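PDB 4JNG: nucleoprotein from Schmallenberg virus, which encapsidates the viral RNA genome, shielding it from nucleases and forming the helical nucleocapsid that serves as template for transcription and replication. Local coordinates for residues L35-A40 and S119-M124; V42-Q47 and R95-L100; P125-K130 and T139-F144. All coordinates share one frame; numbering follows the deposited sequence.

Contact 1: L35-A40 and S119-M124. With nucleotides of chain A.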
# COMPACT_ATOMS: atom_id res chain seq x y z
N LEU B 35 29.04 -26.11 -9.83
CA LEU B 35 28.61 -24.97 -10.62
C LEU B 35 28.91 -25.14 -12.11
O LEU B 35 29.94 -25.69 -12.48
CB LEU B 35 29.25 -23.69 -10.12
CG LEU B 35 28.86 -23.29 -8.71
CD1 LEU B 35 29.74 -22.15 -8.27
CD2 LEU B 35 27.38 -22.92 -8.64
N ASN B 36 27.99 -24.67 -12.93
CA ASN B 36 28.22 -24.48 -14.35
C ASN B 36 27.34 -23.33 -14.81
O ASN B 36 26.51 -22.86 -14.05
CB ASN B 36 27.91 -25.76 -15.14
CG ASN B 36 26.48 -26.23 -14.95
OD1 ASN B 36 25.54 -25.62 -15.45
ND2 ASN B 36 26.32 -27.34 -14.23
N PHE B 37 27.51 -22.89 -16.05
CA PHE B 37 26.78 -21.74 -16.56
C PHE B 37 25.28 -21.95 -16.68
O PHE B 37 24.52 -20.97 -16.68
CB PHE B 37 27.35 -21.29 -17.91
CG PHE B 37 28.78 -20.80 -17.86
CD1 PHE B 37 29.37 -20.40 -16.67
CD2 PHE B 37 29.52 -20.71 -19.03
CE1 PHE B 37 30.67 -19.94 -16.64
CE2 PHE B 37 30.83 -20.25 -19.00
CZ PHE B 37 31.40 -19.86 -17.81
N GLY B 38 24.83 -23.19 -16.80
CA GLY B 38 23.39 -23.50 -16.80
C GLY B 38 22.79 -23.23 -15.44
O GLY B 38 21.67 -22.72 -15.32
N VAL B 39 23.53 -23.58 -14.39
CA VAL B 39 23.07 -23.37 -13.03
C VAL B 39 22.97 -21.87 -12.75
O VAL B 39 21.98 -21.42 -12.17
CB VAL B 39 24.00 -24.06 -12.01
CG1 VAL B 39 23.61 -23.68 -10.59
CG2 VAL B 39 23.94 -25.57 -12.18
N ALA B 40 23.97 -21.10 -13.18
CA ALA B 40 23.93 -19.65 -12.99
C ALA B 40 22.87 -19.02 -13.89
O ALA B 40 22.24 -18.04 -13.51
CB ALA B 40 25.29 -19.02 -13.25
N SER B 119 28.59 -15.95 -22.45
CA SER B 119 27.87 -14.96 -23.24
C SER B 119 26.66 -15.53 -23.99
O SER B 119 25.69 -14.81 -24.23
CB SER B 119 28.82 -14.24 -24.21
OG SER B 119 29.18 -15.07 -25.31
N ALA B 120 26.70 -16.81 -24.33
CA ALA B 120 25.60 -17.46 -25.05
C ALA B 120 24.54 -18.07 -24.14
O ALA B 120 23.40 -18.24 -24.56
CB ALA B 120 26.15 -18.50 -26.01
N GLN B 121 24.89 -18.37 -22.89
CA GLN B 121 23.96 -19.01 -21.94
C GLN B 121 23.36 -18.06 -20.89
O GLN B 121 22.18 -18.19 -20.57
CB GLN B 121 24.67 -20.13 -21.20
CG GLN B 121 24.98 -21.36 -22.03
CD GLN B 121 25.78 -22.34 -21.22
OE1 GLN B 121 27.01 -22.27 -21.18
NE2 GLN B 121 25.09 -23.26 -20.56
N ILE B 122 24.16 -17.14 -20.37
CA ILE B 122 23.76 -16.35 -19.18
C ILE B 122 23.15 -14.99 -19.50
O ILE B 122 23.71 -14.19 -20.26
CB ILE B 122 24.94 -16.19 -18.21
CG1 ILE B 122 25.40 -17.58 -17.74
CG2 ILE B 122 24.56 -15.34 -17.00
CD1 ILE B 122 26.76 -17.58 -17.08
N VAL B 123 22.01 -14.72 -18.87
CA VAL B 123 21.24 -13.51 -19.08
C VAL B 123 21.16 -12.72 -17.78
O VAL B 123 20.80 -13.26 -16.74
CB VAL B 123 19.82 -13.86 -19.58
CG1 VAL B 123 19.07 -12.61 -19.97
CG2 VAL B 123 19.89 -14.81 -20.77
N MET B 124 21.50 -11.44 -17.84
CA MET B 124 21.40 -10.54 -16.68
C MET B 124 20.27 -9.55 -16.96
O MET B 124 20.50 -8.50 -17.55
CB MET B 124 22.72 -9.81 -16.44
CG MET B 124 22.83 -9.06 -15.11
SD MET B 124 22.80 -10.09 -13.62
CE MET B 124 24.01 -11.34 -14.03
P U A 30 12.21 -8.48 -17.68
OP1 U A 30 11.30 -7.31 -17.68
OP2 U A 30 11.65 -9.86 -17.64
O5' U A 30 13.16 -8.35 -18.95
C5' U A 30 14.55 -8.65 -18.82
C4' U A 30 15.24 -8.81 -20.15
O4' U A 30 16.23 -9.88 -20.03
C3' U A 30 14.37 -9.19 -21.35
O3' U A 30 13.91 -8.04 -22.06
C2' U A 30 15.36 -9.98 -22.22
O2' U A 30 16.21 -9.15 -22.98
C1' U A 30 16.16 -10.73 -21.16
N1 U A 30 15.54 -12.00 -20.75
C2 U A 30 15.86 -13.13 -21.48
O2 U A 30 16.64 -13.11 -22.42
N3 U A 30 15.26 -14.29 -21.05
C4 U A 30 14.38 -14.43 -20.00
O4 U A 30 13.91 -15.54 -19.75
C5 U A 30 14.08 -13.22 -19.30
C6 U A 30 14.66 -12.07 -19.69
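Gln121 and Phe37 meet in an unusual way: the amide oxygen of the glutamine reaches the edge of the phenylalanine ring, close to the ring plane, rather than bonding to a polar partner across the contact. Gln121 OE1 lies 3.4 Å from Phe37 CB and 3.7 Å from Phe37 CD2, so it is met by C-H groups. The two side chains cross at about a right angle, with ring and amide planes turned 62° apart. On the other branch of the same amide, Gln121 NE2 comes within 3.8 Å of Gly38 N.

Beside this polar fringe lies a mainly apolar patch. Ile122, the first residue to leave the helical conformation after helix 112-121, sends its extended CG1-CD1 arm over to Phe37. Its CG1 is anti to the carbonyl carbon (chi1 -60°), which aims the CD1 methyl at Phe37 CB, 3.8 Å away. The same methyl reaches Ala40 CB at 4.3 Å, one helical turn further on. Ile122 also touches Ile104 of helix 93-110, and the phenylalanine ring turns off to meet Glu117 and Ala118.

The start of helix 37-45 is itself fixed by Asn36. Its OD1 accepts from Val39 N at 3.1 Å, the donor standing above the carbonyl plane, and takes a weak hydrogen bond from Gly38 N. Val123, further along, places CG1 against O2 of U30 of the RNA at 3.5 Å. The arrangement is that of an Asn N-capped helix start packed against the C-terminal end of a second helix, within the largely helical fold of the orthobunyavirus nucleoprotein.

Contact 2: V42-Q47 and R95-L100; sequences VFFLNQ and RMSGYL. With nucleotides of chain A.
Phe44 and Ser97 mark the nearest approach of the two backbones, their CA atoms 7.5 Å apart. Residues 42-45 form the last turn of helix 37-45, Asn46 breaks the helical path and Gln47 starts the next helix, whereas residues 95-100 are helical throughout, inside helix 93-110. The gap between the backbones is filled mainly by two successive aromatic rings.

Phe43 enters with CG anti to its backbone N (chi1 178°), which carries the ring across to the partner helix. Leu100 CD1 sits over one face of it in a CH-pi contact, 3.9 Å from the centroid and 25° off the ring normal. Met96 approaches obliquely, its SD 3.7 Å from Phe43 CE1, a Met-aromatic contact. Farther round the rim, Phe43 CE2 presses against both CA and CB of Ser97. Phe43 CD2 in turn stands 3.7 Å above the centre of the Phe44 ring. Phe44 meets Ser97 OG at its own edge, 3.3 Å from CE1, and passes Leu100 in the opposite direction. That hydroxyl is hydrogen-bonded to Pro146 O. Gln47, stretched out, brings NE2 to 3.2 Å from Ser97 CB; NE2 is also near Ser97 OG, but the geometry is wrong for a hydrogen bond.

The extended side chain of Arg95 runs out to the RNA, where its NE makes a nearly straight bond of 2.9 Å to OP1 of U24, one of the experimentally established RNA contacts. The guanidinium also has a cation-pi partner in Phe18. Around this buried core, Phe66 of strand 61-66 meets Phe43 edge-to-face, Phe27 of helix 20-31 touches Leu100, and Ile104, farther along helix 93-110, touches Phe44.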
# COMPACT_ATOMS: atom_id res chain seq x y z
N VAL B 42 19.98 -20.25 -14.66
CA VAL B 42 18.70 -20.45 -14.01
C VAL B 42 18.59 -19.52 -12.79
O VAL B 42 17.56 -18.88 -12.59
CB VAL B 42 18.51 -21.91 -13.58
CG1 VAL B 42 17.23 -22.06 -12.77
CG2 VAL B 42 18.46 -22.83 -14.79
N PHE B 43 19.65 -19.44 -11.99
CA PHE B 43 19.62 -18.54 -10.85
C PHE B 43 19.17 -17.14 -11.25
O PHE B 43 18.20 -16.62 -10.71
CB PHE B 43 20.96 -18.44 -10.12
CG PHE B 43 20.94 -17.47 -8.98
CD1 PHE B 43 20.43 -17.85 -7.75
CD2 PHE B 43 21.37 -16.16 -9.15
CE1 PHE B 43 20.38 -16.94 -6.71
CE2 PHE B 43 21.32 -15.26 -8.11
CZ PHE B 43 20.82 -15.65 -6.88
N PHE B 44 19.87 -16.54 -12.22
CA PHE B 44 19.67 -15.11 -12.51
C PHE B 44 18.35 -14.79 -13.21
O PHE B 44 17.89 -13.65 -13.14
CB PHE B 44 20.84 -14.53 -13.30
CG PHE B 44 22.07 -14.33 -12.47
CD1 PHE B 44 22.11 -13.34 -11.49
CD2 PHE B 44 23.19 -15.13 -12.66
CE1 PHE B 44 23.23 -13.16 -10.72
CE2 PHE B 44 24.32 -14.95 -11.87
CZ PHE B 44 24.34 -13.97 -10.90
N LEU B 45 17.73 -15.75 -13.88
CA LEU B 45 16.39 -15.52 -14.42
C LEU B 45 15.28 -15.75 -13.38
O LEU B 45 14.18 -15.21 -13.52
CB LEU B 45 16.14 -16.35 -15.67
CG LEU B 45 17.02 -15.92 -16.85
CD1 LEU B 45 17.12 -17.03 -17.88
CD2 LEU B 45 16.50 -14.63 -17.47
N ASN B 46 15.56 -16.53 -12.34
CA ASN B 46 14.56 -16.87 -11.32
C ASN B 46 14.82 -16.21 -9.97
O ASN B 46 14.27 -16.64 -8.95
CB ASN B 46 14.49 -18.39 -11.16
CG ASN B 46 13.91 -19.06 -12.38
OD1 ASN B 46 14.62 -19.43 -13.30
ND2 ASN B 46 12.59 -19.23 -12.38
N GLN B 47 15.63 -15.16 -9.98
CA GLN B 47 16.11 -14.57 -8.74
C GLN B 47 15.02 -13.71 -8.10
O GLN B 47 14.85 -13.73 -6.89
CB GLN B 47 17.37 -13.75 -8.99
CG GLN B 47 17.89 -13.10 -7.71
CD GLN B 47 19.12 -12.24 -7.92
OE1 GLN B 47 19.46 -11.88 -9.05
NE2 GLN B 47 19.78 -11.89 -6.83
N ARG B 95 23.67 -12.46 -1.32
CA ARG B 95 25.07 -12.85 -1.28
C ARG B 95 25.39 -13.85 -2.41
O ARG B 95 26.39 -13.71 -3.10
CB ARG B 95 25.43 -13.45 0.07
CG ARG B 95 25.49 -12.42 1.21
CD ARG B 95 26.00 -13.07 2.49
NE ARG B 95 25.99 -12.16 3.62
CZ ARG B 95 26.35 -12.48 4.87
NH1 ARG B 95 26.75 -13.71 5.18
NH2 ARG B 95 26.31 -11.54 5.81
N MET B 96 24.49 -14.81 -2.58
CA MET B 96 24.61 -15.88 -3.57
C MET B 96 24.75 -15.30 -4.97
O MET B 96 25.61 -15.72 -5.75
CB MET B 96 23.35 -16.74 -3.46
CG MET B 96 23.33 -17.96 -4.33
SD MET B 96 21.84 -18.90 -3.99
CE MET B 96 22.04 -20.09 -5.32
N SER B 97 23.91 -14.31 -5.27
CA SER B 97 23.96 -13.59 -6.53
C SER B 97 25.31 -12.94 -6.80
O SER B 97 25.82 -12.99 -7.91
CB SER B 97 22.86 -12.52 -6.55
OG SER B 97 22.91 -11.76 -7.73
N GLY B 98 25.88 -12.30 -5.77
CA GLY B 98 27.21 -11.70 -5.89
C GLY B 98 28.30 -12.74 -6.07
O GLY B 98 29.19 -12.60 -6.92
N TYR B 99 28.24 -13.80 -5.27
CA TYR B 99 29.23 -14.87 -5.40
C TYR B 99 29.20 -15.48 -6.81
O TYR B 99 30.24 -15.60 -7.43
CB TYR B 99 29.05 -15.96 -4.34
CG TYR B 99 29.25 -15.51 -2.91
CD1 TYR B 99 29.94 -14.34 -2.59
CD2 TYR B 99 28.75 -16.28 -1.86
CE1 TYR B 99 30.12 -13.95 -1.27
CE2 TYR B 99 28.93 -15.90 -0.54
CZ TYR B 99 29.62 -14.74 -0.25
OH TYR B 99 29.79 -14.39 1.06
N LEU B 100 28.00 -15.80 -7.31
CA LEU B 100 27.85 -16.43 -8.64
C LEU B 100 28.33 -15.53 -9.77
O LEU B 100 28.98 -15.99 -10.70
CB LEU B 100 26.40 -16.88 -8.90
CG LEU B 100 25.89 -18.14 -8.19
CD1 LEU B 100 24.39 -18.27 -8.39
CD2 LEU B 100 26.59 -19.41 -8.67
P U A 30 12.21 -8.48 -17.68
OP1 U A 30 11.30 -7.31 -17.68
OP2 U A 30 11.65 -9.86 -17.64
O5' U A 30 13.16 -8.35 -18.95
C5' U A 30 14.55 -8.65 -18.82
C4' U A 30 15.24 -8.81 -20.15
O4' U A 30 16.23 -9.88 -20.03
C3' U A 30 14.37 -9.19 -21.35
O3' U A 30 13.91 -8.04 -22.06
C2' U A 30 15.36 -9.98 -22.22
O2' U A 30 16.21 -9.15 -22.98
C1' U A 30 16.16 -10.73 -21.16
N1 U A 30 15.54 -12.00 -20.75
C2 U A 30 15.86 -13.13 -21.48
O2 U A 30 16.64 -13.11 -22.42
N3 U A 30 15.26 -14.29 -21.05
C4 U A 30 14.38 -14.43 -20.00
O4 U A 30 13.91 -15.54 -19.75
C5 U A 30 14.08 -13.22 -19.30
C6 U A 30 14.66 -12.07 -19.69
P U A 24 24.57 -8.42 4.04
OP1 U A 24 24.79 -9.61 3.15
OP2 U A 24 24.75 -7.06 3.49
O5' U A 24 23.09 -8.49 4.63
C5' U A 24 22.65 -9.60 5.43
C4' U A 24 21.29 -9.29 6.02
O4' U A 24 21.43 -8.31 7.08
C3' U A 24 20.29 -8.67 5.07
O3' U A 24 19.64 -9.64 4.26
C2' U A 24 19.33 -7.98 6.04
O2' U A 24 18.42 -8.84 6.70
C1' U A 24 20.32 -7.44 7.08
N1 U A 24 20.79 -6.07 6.80
C2 U A 24 19.94 -5.03 7.13
O2 U A 24 18.84 -5.20 7.63
N3 U A 24 20.44 -3.78 6.85
C4 U A 24 21.66 -3.47 6.29
O4 U A 24 21.96 -2.29 6.11
C5 U A 24 22.47 -4.60 5.97
C6 U A 24 22.02 -5.84 6.22

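Contact 3: P125-K130 and T139-F144; sequences PLAEVK and TMYLGF. With nucleotides of chain A.
Phe144 lays one face of its ring over Ala127, in a CH-pi contact that puts CA 3.6 Å from the ring centroid and 21° off the normal. The methyl is pressed in as well, Ala127 CB being 3.3 Å from Phe144 CD2. Leu126 O approaches CD1 of the ring obliquely, and Lys130 CB comes to 4.0 Å from CZ, the lysine crossing at about a right angle. Beyond that crossing, Lys130 bends away to a salt bridge with Asp170.

Ala127 CB thus packs between two aromatic side chains of residues 139-144, lying also 3.6 Å from Tyr141 CD1. In this mainly helical orthobunyavirus nucleoprotein fold, the contact joins helix 138-142 to the loop that follows helix 112-121, and the loop lines the bound RNA. Leu126, its chi1 lying off the usual staggered positions, directs CD1 at the base of U29 and CD2 at that of U28, while Pro125 CB comes within 3.4 Å of U30 C5'.

Glu128 folds back at chi2 (-60°), which brings its carboxylate to the edge of the Tyr141 ring, the two planes 81° apart. Its OE2 is 3.6 Å from Tyr141 OH, a hydroxyl hydrogen-bonded to Met124 N, and its OE1 takes a weak hydrogen bond from Thr133 N.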
# COMPACT_ATOMS: atom_id res chain seq x y z
N PRO B 125 19.04 -9.90 -16.56
CA PRO B 125 17.94 -8.96 -16.70
C PRO B 125 18.04 -7.89 -15.64
O PRO B 125 17.56 -8.06 -14.53
CB PRO B 125 16.69 -9.82 -16.50
CG PRO B 125 17.16 -11.21 -16.25
CD PRO B 125 18.60 -11.13 -15.89
N LEU B 126 18.68 -6.78 -15.99
CA LEU B 126 19.00 -5.69 -15.07
C LEU B 126 20.03 -4.84 -15.80
O LEU B 126 19.97 -3.61 -15.81
CB LEU B 126 19.58 -6.20 -13.74
CG LEU B 126 18.62 -6.33 -12.57
CD1 LEU B 126 18.96 -7.51 -11.67
CD2 LEU B 126 18.60 -5.04 -11.77
N ALA B 127 21.00 -5.54 -16.39
CA ALA B 127 21.95 -4.95 -17.32
C ALA B 127 21.25 -4.61 -18.62
O ALA B 127 21.44 -3.51 -19.15
CB ALA B 127 23.10 -5.93 -17.59
N GLU B 128 20.46 -5.55 -19.13
CA GLU B 128 19.84 -5.42 -20.44
C GLU B 128 18.97 -4.19 -20.56
O GLU B 128 19.13 -3.39 -21.49
CB GLU B 128 18.98 -6.66 -20.77
CG GLU B 128 19.76 -7.95 -20.98
CD GLU B 128 20.74 -7.86 -22.13
OE1 GLU B 128 21.34 -6.78 -22.34
OE2 GLU B 128 20.94 -8.87 -22.83
N VAL B 129 18.07 -4.02 -19.60
CA VAL B 129 17.07 -2.96 -19.68
C VAL B 129 17.73 -1.57 -19.66
O VAL B 129 17.10 -0.57 -20.01
CB VAL B 129 15.96 -3.12 -18.61
CG1 VAL B 129 15.24 -4.45 -18.81
CG2 VAL B 129 16.51 -3.01 -17.20
N LYS B 130 19.00 -1.52 -19.27
CA LYS B 130 19.83 -0.32 -19.40
C LYS B 130 20.69 -0.29 -20.68
O LYS B 130 21.57 0.56 -20.82
CB LYS B 130 20.72 -0.17 -18.16
CG LYS B 130 19.98 0.28 -16.91
CD LYS B 130 19.56 1.74 -17.02
CE LYS B 130 19.22 2.34 -15.66
NZ LYS B 130 19.60 3.78 -15.60
N THR B 139 32.77 -7.39 -17.13
CA THR B 139 32.79 -6.68 -15.84
C THR B 139 31.62 -5.71 -15.70
O THR B 139 31.05 -5.58 -14.62
CB THR B 139 34.12 -5.93 -15.58
OG1 THR B 139 34.23 -4.79 -16.44
CG2 THR B 139 35.31 -6.84 -15.77
N MET B 140 31.24 -5.05 -16.79
CA MET B 140 30.11 -4.11 -16.75
C MET B 140 28.78 -4.85 -16.67
O MET B 140 27.92 -4.52 -15.84
CB MET B 140 30.11 -3.19 -17.97
CG MET B 140 29.17 -2.01 -17.79
SD MET B 140 29.24 -0.78 -19.10
CE MET B 140 27.62 -0.05 -18.87
N TYR B 141 28.64 -5.86 -17.53
CA TYR B 141 27.42 -6.65 -17.65
C TYR B 141 27.11 -7.42 -16.37
O TYR B 141 25.97 -7.45 -15.92
CB TYR B 141 27.54 -7.63 -18.83
CG TYR B 141 26.26 -8.37 -19.16
CD1 TYR B 141 25.24 -7.75 -19.85
CD2 TYR B 141 26.09 -9.70 -18.79
CE1 TYR B 141 24.06 -8.41 -20.16
CE2 TYR B 141 24.92 -10.38 -19.10
CZ TYR B 141 23.91 -9.73 -19.78
OH TYR B 141 22.75 -10.41 -20.09
N LEU B 142 28.12 -8.08 -15.81
CA LEU B 142 27.93 -8.84 -14.59
C LEU B 142 27.90 -7.91 -13.38
O LEU B 142 27.33 -8.26 -12.35
CB LEU B 142 29.02 -9.88 -14.41
CG LEU B 142 29.10 -10.98 -15.47
CD1 LEU B 142 30.35 -11.79 -15.23
CD2 LEU B 142 27.87 -11.87 -15.45
N GLY B 143 28.52 -6.74 -13.52
CA GLY B 143 28.47 -5.70 -12.49
C GLY B 143 27.07 -5.25 -12.12
O GLY B 143 26.87 -4.64 -11.06
N PHE B 144 26.10 -5.53 -12.99
CA PHE B 144 24.69 -5.23 -12.72
C PHE B 144 24.03 -6.22 -11.74
O PHE B 144 22.93 -5.96 -11.26
CB PHE B 144 23.89 -5.22 -14.03
CG PHE B 144 23.91 -3.90 -14.75
CD1 PHE B 144 23.08 -2.86 -14.35
CD2 PHE B 144 24.75 -3.70 -15.85
CE1 PHE B 144 23.09 -1.65 -15.01
CE2 PHE B 144 24.76 -2.48 -16.51
CZ PHE B 144 23.94 -1.45 -16.09
P U A 29 11.99 -3.85 -13.44
OP1 U A 29 11.24 -3.59 -14.69
OP2 U A 29 11.25 -4.25 -12.21
O5' U A 29 13.10 -4.95 -13.70
C5' U A 29 13.83 -5.00 -14.94
C4' U A 29 14.19 -6.43 -15.26
O4' U A 29 15.03 -6.96 -14.19
C3' U A 29 13.01 -7.39 -15.40
O3' U A 29 13.24 -8.33 -16.44
C2' U A 29 12.98 -8.07 -14.03
O2' U A 29 12.34 -9.33 -13.98
C1' U A 29 14.47 -8.17 -13.73
N1 U A 29 14.81 -8.33 -12.30
C2 U A 29 15.84 -9.20 -11.97
O2 U A 29 16.48 -9.81 -12.81
N3 U A 29 16.08 -9.32 -10.63
C4 U A 29 15.42 -8.68 -9.60
O4 U A 29 15.76 -8.90 -8.44
C5 U A 29 14.36 -7.81 -10.02
C6 U A 29 14.10 -7.67 -11.32
P U A 28 10.91 -2.44 -8.38
OP1 U A 28 9.69 -1.97 -9.08
OP2 U A 28 10.93 -3.82 -7.82
O5' U A 28 12.14 -2.26 -9.38
C5' U A 28 12.17 -1.17 -10.32
C4' U A 28 13.41 -1.22 -11.16
O4' U A 28 14.59 -1.09 -10.33
C3' U A 28 13.64 -2.53 -11.91
O3' U A 28 12.86 -2.56 -13.10
C2' U A 28 15.15 -2.52 -12.15
O2' U A 28 15.55 -1.86 -13.34
C1' U A 28 15.66 -1.81 -10.90
N1 U A 28 16.18 -2.74 -9.88
C2 U A 28 17.55 -2.83 -9.72
O2 U A 28 18.34 -2.17 -10.37
N3 U A 28 17.96 -3.71 -8.75
C4 U A 28 17.17 -4.51 -7.95
O4 U A 28 17.69 -5.25 -7.13
C5 U A 28 15.76 -4.36 -8.18
C6 U A 28 15.33 -3.51 -9.12
P U A 30 12.21 -8.48 -17.68
OP1 U A 30 11.30 -7.31 -17.68
OP2 U A 30 11.65 -9.86 -17.64
O5' U A 30 13.16 -8.35 -18.95
C5' U A 30 14.55 -8.65 -18.82
C4' U A 30 15.24 -8.81 -20.15
O4' U A 30 16.23 -9.88 -20.03
C3' U A 30 14.37 -9.19 -21.35
O3' U A 30 13.91 -8.04 -22.06
C2' U A 30 15.36 -9.98 -22.22
O2' U A 30 16.21 -9.15 -22.98
C1' U A 30 16.16 -10.73 -21.16
N1 U A 30 15.54 -12.00 -20.75
C2 U A 30 15.86 -13.13 -21.48
O2 U A 30 16.64 -13.11 -22.42
N3 U A 30 15.26 -14.29 -21.05
C4 U A 30 14.38 -14.43 -20.00
O4 U A 30 13.91 -15.54 -19.75
C5 U A 30 14.08 -13.22 -19.30
C6 U A 30 14.66 -12.07 -19.69

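Overall arrangement
The three contacts lie close together, with centres about 10 Å apart for contacts 1 and 2, about 13 Å for contacts 2 and 3, and about 14 Å for contacts 1 and 3. Contacts 1 and 2 share helix 37-45, its start in one and its end in the other; along the chain, contact 2 falls between the two segments of contact 1, and contact 3 follows both. Residues 119-124 run directly into 125-130, so a single continuous run of chain passes from the packing against helix 37-45 to helix 138-142. The contacts thus link the helical core to residues that touch the RNA: U30 touches residues of all three contacts, U28 and U29 meet contact 3, and U24 meets Arg95.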